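Local coordinates for protein tryptophan halogenase superfamily (Brevundimonas sp. BAL3, PDB 6FRL) that acts as a flavin-dependent halogenase of the tryptophan halogenase superfamily and prefers bromination over chlorination, at residues L229-A234 with G327-A332; D201-A206 with A334-A339. One frame throughout, in Å; residues are numbered along the deposited sequence.

Interaction 1 (L229-A234 with G327-A332); sequences LVIGEA and GRRSQA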
loop_
_atom_site.group_PDB
_atom_site.type_symbol
_atom_site.label_atom_id
_atom_site.label_comp_id
_atom_site.label_asym_id
_atom_site.label_seq_id
_atom_site.Cartn_x
_atom_site.Cartn_y
_atom_site.Cartn_z
ATOM N N LEU B 229 24.485 21.000 9.143
ATOM C CA LEU B 229 24.863 22.054 10.103
ATOM C C LEU B 229 24.064 21.997 11.384
ATOM O O LEU B 229 24.593 22.296 12.457
ATOM C CB LEU B 229 24.650 23.450 9.480
ATOM C CG LEU B 229 25.499 24.584 10.050
ATOM C CD1 LEU B 229 26.772 24.605 9.218
ATOM C CD2 LEU B 229 24.835 25.955 10.021
ATOM N N VAL B 230 22.777 21.681 11.272
ATOM C CA VAL B 230 21.931 21.604 12.453
ATOM C C VAL B 230 21.697 20.152 12.895
ATOM O O VAL B 230 21.917 19.821 14.050
ATOM C CB VAL B 230 20.590 22.326 12.247
ATOM C CG1 VAL B 230 19.852 22.507 13.580
ATOM C CG2 VAL B 230 20.821 23.678 11.601
ATOM N N ILE B 231 21.256 19.289 11.981
ATOM C CA ILE B 231 20.944 17.895 12.327
ATOM C C ILE B 231 22.208 17.162 12.801
ATOM O O ILE B 231 22.146 16.368 13.738
ATOM C CB ILE B 231 20.242 17.141 11.141
ATOM C CG1 ILE B 231 19.526 15.860 11.610
ATOM C CG2 ILE B 231 21.207 16.836 10.016
ATOM C CD1 ILE B 231 18.306 16.085 12.488
ATOM N N GLY B 232 23.351 17.472 12.189
ATOM C CA GLY B 232 24.611 16.752 12.435
ATOM C C GLY B 232 25.545 17.422 13.420
ATOM O O GLY B 232 25.839 16.833 14.445
ATOM N N GLU B 233 26.003 18.641 13.102
ATOM C CA GLU B 233 27.005 19.376 13.903
ATOM C C GLU B 233 26.410 19.889 15.197
ATOM O O GLU B 233 26.930 19.625 16.252
ATOM C CB GLU B 233 27.635 20.541 13.129
ATOM C CG GLU B 233 28.619 20.137 12.023
ATOM C CD GLU B 233 29.183 21.349 11.233
ATOM O OE1 GLU B 233 28.725 22.516 11.402
ATOM O OE2 GLU B 233 30.102 21.143 10.411
ATOM N N ALA B 234 25.297 20.589 15.121
ATOM C CA ALA B 234 24.649 21.124 16.321
ATOM C C ALA B 234 24.017 20.063 17.223
ATOM O O ALA B 234 24.217 20.092 18.439
ATOM C CB ALA B 234 23.592 22.163 15.928
ATOM N N GLY B 327 24.418 6.718 1.915
ATOM C CA GLY B 327 23.938 6.410 3.249
ATOM C C GLY B 327 22.884 7.372 3.697
ATOM O O GLY B 327 22.474 8.245 2.932
ATOM N N ARG B 328 22.450 7.219 4.941
ATOM C CA ARG B 328 21.409 8.062 5.485
ATOM C C ARG B 328 21.750 8.516 6.894
ATOM O O ARG B 328 22.362 7.789 7.684
ATOM C CB ARG B 328 20.042 7.336 5.470
ATOM C CG ARG B 328 19.879 6.289 6.550
ATOM C CD ARG B 328 18.547 5.578 6.479
ATOM N NE ARG B 328 18.487 4.594 7.533
ATOM C CZ ARG B 328 18.293 4.862 8.823
ATOM N NH1 ARG B 328 18.107 6.109 9.266
ATOM N NH2 ARG B 328 18.296 3.865 9.704
ATOM N N ARG B 329 21.335 9.742 7.187
ATOM C CA ARG B 329 21.288 10.307 8.539
ATOM C C ARG B 329 20.504 9.345 9.453
ATOM O O ARG B 329 19.455 8.856 9.063
ATOM C CB ARG B 329 20.588 11.673 8.431
ATOM C CG ARG B 329 20.521 12.516 9.691
ATOM C CD ARG B 329 21.895 12.973 10.106
ATOM N NE ARG B 329 22.649 13.675 9.081
ATOM C CZ ARG B 329 23.958 13.915 9.151
ATOM N NH1 ARG B 329 24.711 13.493 10.197
ATOM N NH2 ARG B 329 24.524 14.589 8.156
ATOM N N SER B 330 20.998 9.070 10.651
ATOM C CA SER B 330 20.406 8.018 11.498
ATOM C C SER B 330 18.953 8.264 11.898
ATOM O O SER B 330 18.158 7.337 12.000
ATOM C CB SER B 330 21.275 7.802 12.752
ATOM O OG SER B 330 22.573 7.396 12.359
ATOM N N GLN B 331 18.628 9.525 12.173
ATOM C CA GLN B 331 17.257 9.964 12.308
ATOM C C GLN B 331 17.169 11.278 11.533
ATOM O O GLN B 331 18.009 12.132 11.678
ATOM C CB GLN B 331 16.828 10.034 13.786
ATOM C CG GLN B 331 17.149 11.268 14.599
ATOM C CD GLN B 331 16.818 11.051 16.093
ATOM O OE1 GLN B 331 17.519 10.290 16.748
ATOM N NE2 GLN B 331 15.750 11.694 16.621
ATOM N N ALA B 332 16.195 11.413 10.655
ATOM C CA ALA B 332 16.114 12.603 9.822
ATOM C C ALA B 332 15.522 13.788 10.582
ATOM O O ALA B 332 15.745 14.938 10.187
ATOM C CB ALA B 332 15.324 12.337 8.528
#

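Interaction 2 (D201-A206 with A334-A339); sequences DGFVRA and AKNCVA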
loop_
_atom_site.group_PDB
_atom_site.type_symbol
_atom_site.label_atom_id
_atom_site.label_comp_id
_atom_site.label_asym_id
_atom_site.label_seq_id
_atom_site.Cartn_x
_atom_site.Cartn_y
_atom_site.Cartn_z
ATOM N N ASP B 201 16.053 21.918 27.335
ATOM C CA ASP B 201 15.720 20.922 26.327
ATOM C C ASP B 201 16.862 20.489 25.421
ATOM O O ASP B 201 16.806 19.397 24.840
ATOM C CB ASP B 201 14.703 21.577 25.389
ATOM C CG ASP B 201 13.328 21.624 25.946
ATOM O OD1 ASP B 201 13.155 21.306 27.138
ATOM O OD2 ASP B 201 12.431 21.978 25.168
ATOM N N GLY B 202 17.823 21.387 25.199
ATOM C CA GLY B 202 18.757 21.241 24.094
ATOM C C GLY B 202 18.159 21.441 22.686
ATOM O O GLY B 202 18.810 21.116 21.688
ATOM N N PHE B 203 16.934 21.979 22.598
ATOM C CA PHE B 203 16.291 22.266 21.312
ATOM C C PHE B 203 17.039 23.428 20.672
ATOM O O PHE B 203 17.769 24.136 21.368
ATOM C CB PHE B 203 14.799 22.621 21.479
ATOM C CG PHE B 203 13.871 21.422 21.535
ATOM C CD1 PHE B 203 14.186 20.268 22.260
ATOM C CD2 PHE B 203 12.635 21.475 20.917
ATOM C CE1 PHE B 203 13.290 19.194 22.347
ATOM C CE2 PHE B 203 11.742 20.404 20.998
ATOM C CZ PHE B 203 12.067 19.261 21.709
ATOM N N VAL B 204 16.894 23.617 19.359
ATOM C CA VAL B 204 17.544 24.751 18.682
ATOM C C VAL B 204 16.754 26.038 19.022
ATOM O O VAL B 204 15.533 26.074 18.841
ATOM C CB VAL B 204 17.601 24.556 17.156
ATOM C CG1 VAL B 204 18.218 25.769 16.481
ATOM C CG2 VAL B 204 18.416 23.328 16.800
ATOM N N ARG B 205 17.451 27.051 19.565
ATOM C CA ARG B 205 16.845 28.358 19.902
ATOM C C ARG B 205 16.947 29.318 18.719
ATOM O O ARG B 205 15.953 29.943 18.327
ATOM C CB ARG B 205 17.498 28.980 21.163
ATOM C CG ARG B 205 16.747 30.199 21.768
ATOM C CD ARG B 205 17.467 30.855 22.967
ATOM N NE ARG B 205 18.829 31.296 22.619
ATOM C CZ ARG B 205 19.147 32.363 21.866
ATOM N NH1 ARG B 205 20.427 32.612 21.584
ATOM N NH2 ARG B 205 18.200 33.156 21.341
ATOM N N ALA B 206 18.138 29.438 18.143
ATOM C CA ALA B 206 18.369 30.470 17.115
ATOM C C ALA B 206 19.651 30.271 16.372
ATOM O O ALA B 206 20.543 29.576 16.864
ATOM C CB ALA B 206 18.385 31.850 17.750
ATOM N N ALA B 334 15.295 15.237 14.574
ATOM C CA ALA B 334 15.684 15.216 15.981
ATOM C C ALA B 334 15.263 16.533 16.635
ATOM O O ALA B 334 15.439 17.596 16.065
ATOM C CB ALA B 334 17.185 15.019 16.101
ATOM N N LYS B 335 14.721 16.449 17.837
ATOM C CA LYS B 335 14.252 17.615 18.578
ATOM C C LYS B 335 13.300 18.476 17.726
ATOM O O LYS B 335 12.205 18.013 17.407
ATOM C CB LYS B 335 15.431 18.355 19.223
ATOM C CG LYS B 335 16.048 17.541 20.367
ATOM C CD LYS B 335 17.401 18.036 20.825
ATOM C CE LYS B 335 18.098 17.012 21.728
ATOM N NZ LYS B 335 17.301 16.797 22.970
ATOM N N ASN B 336 13.707 19.688 17.348
ATOM C CA ASN B 336 12.890 20.568 16.491
ATOM C C ASN B 336 13.609 20.906 15.187
ATOM O O ASN B 336 13.430 21.993 14.613
ATOM C CB ASN B 336 12.490 21.845 17.265
ATOM C CG ASN B 336 13.667 22.727 17.627
ATOM O OD1 ASN B 336 14.797 22.259 17.832
ATOM N ND2 ASN B 336 13.411 24.027 17.698
ATOM N N CYS B 337 14.416 19.955 14.713
ATOM C CA CYS B 337 15.069 20.052 13.427
ATOM C C CYS B 337 14.656 18.880 12.550
ATOM O O CYS B 337 14.804 17.731 12.957
ATOM C CB CYS B 337 16.562 20.030 13.621
ATOM S SG CYS B 337 17.442 20.232 12.082
ATOM N N VAL B 338 14.149 19.183 11.349
ATOM C CA VAL B 338 13.857 18.179 10.308
ATOM C C VAL B 338 14.872 18.386 9.227
ATOM O O VAL B 338 15.054 19.523 8.784
ATOM C CB VAL B 338 12.479 18.388 9.668
ATOM C CG1 VAL B 338 12.174 17.302 8.658
ATOM C CG2 VAL B 338 11.423 18.399 10.743
ATOM N N ALA B 339 15.511 17.302 8.778
ATOM C CA ALA B 339 16.491 17.400 7.705
ATOM C C ALA B 339 15.865 17.054 6.352
ATOM O O ALA B 339 15.272 15.976 6.201
ATOM C CB ALA B 339 17.647 16.481 8.005
#

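Interaction 1 (L229-A234 with G327-A332)
All three nitrogens of the Arg329 guanidinium are hydrogen-bonded, NE to Ser343 O and NH1 to Val237 O among them, while Ile231 and Gly232 lie over one of its faces. Held this way the planar group becomes a surface to pack on. Ile231 CG2 comes within 3.6 Å of Arg329 NE, and Gly232, with no side chain, brings its CA to 4.0 Å from NH1 over the same face. Arg329 is folded at chi2 (67°) and chi3 (54°), and its CG and CD pass alongside Ile231 in the opposite direction. With CG1 anti to the backbone N (chi1 -162°), Ile231 sends CD1 on to the carbonyls that follow Arg329, 3.6 Å from Ala332 O and 4.0 Å from Gln331 O. Across the contact everything is van der Waals packing; within 327-332, Arg328 NH1 donates to Ser330 O at 3.0 Å. A helix thus packs by an aliphatic side chain and a glycine on a hydrogen-bonded arginine. Helix 229-234, its Val230 and Ile231 amides on Asp222 OD2, follows strand 219-222 of the six-stranded, Rossmann-like sheet, and the contact joins it to a small antiparallel sheet. There strand 327-329 runs antiparallel to both neighbours, 239-241 and 345-346, and helix 376-402 touches Arg328, Gln331 and Ala332.

Interaction 2 (D201-A206 with A334-A339)
Phe203 and Lys335 bring their CA atoms to 5.8 Å where the loop leading into strand 204-209 meets the two-residue turn of the beta hairpin 333-339, apparently close to type II' and closed by paired backbone bonds between Ala334 and Cys337. The turn residues, Lys335 and Asn336, supply the side chains. Asn336 reads the backbone of Val204 as a neighbouring strand would, with both ends of its amide. OD1 accepts from Val204 N at 2.9 Å with an N-H...O angle of 160°, the donor tilted slightly from the carbonyl plane. ND2 returns the bond to Val204 O at 3.2 Å, nearly straight and on a lone pair of that carbonyl. Placing CG between the backbone N and the carbonyl carbon (chi1 65°) carries the amide across to the other chain segment, and a further bond from ND2 to Asp218 O helps fix its rotation. With an alanine at Asn336, the N-H and the carbonyl of Val204 would probably both lose their mates, and the start of strand 204-209 its tie to the turn. Lys335 CB makes a CH-pi contact over one face of Phe203, 4.0 Å from the Phe203 ring centroid, while Asn336 CB and CG approach Phe203 CD2. On the opposite face lies Asp201 OD2, in a salt bridge with Arg198. Lys335 CD passes 3.5 Å from Gly202 O, and a bend at the last torsion brings Lys335 NZ within 3.2 Å of Asp201 O, almost in line with that C=O bond. The contact joins the three-stranded antiparallel sheet 192-197/204-209/214-216 to the hairpin at the edge of the six-stranded sheet: one amide satisfies a donor and an acceptor together, and a lysine uses both its aliphatic part and its ammonium.

In the fold
Interactions 1 and 2 lie with their centres 11 Å apart, which illustrates how neighbouring chain segments can serve successive contacts. Interaction 1 is nested within the loop closed by interaction 2, and the join is direct: Ala332 O and Ala339 N, 2.8 Å apart, probably form a hydrogen bond. Helix 229-234 bridges the rest, its Val230 CG1 resting 3.6 Å from both Val204 CG2 and Cys337 SG, while Ile231 CD1 lies 3.8 Å from Ala334 N. Strand 337-339 runs parallel to 219-222 in the six-stranded mixed sheet whose strand 13-17 leads into a GxGxxG-like turn, consistent with a Rossmann-type, flavin-binding fold. Interaction 1 is packing, interaction 2 largely side-chain-to-backbone hydrogen bonding.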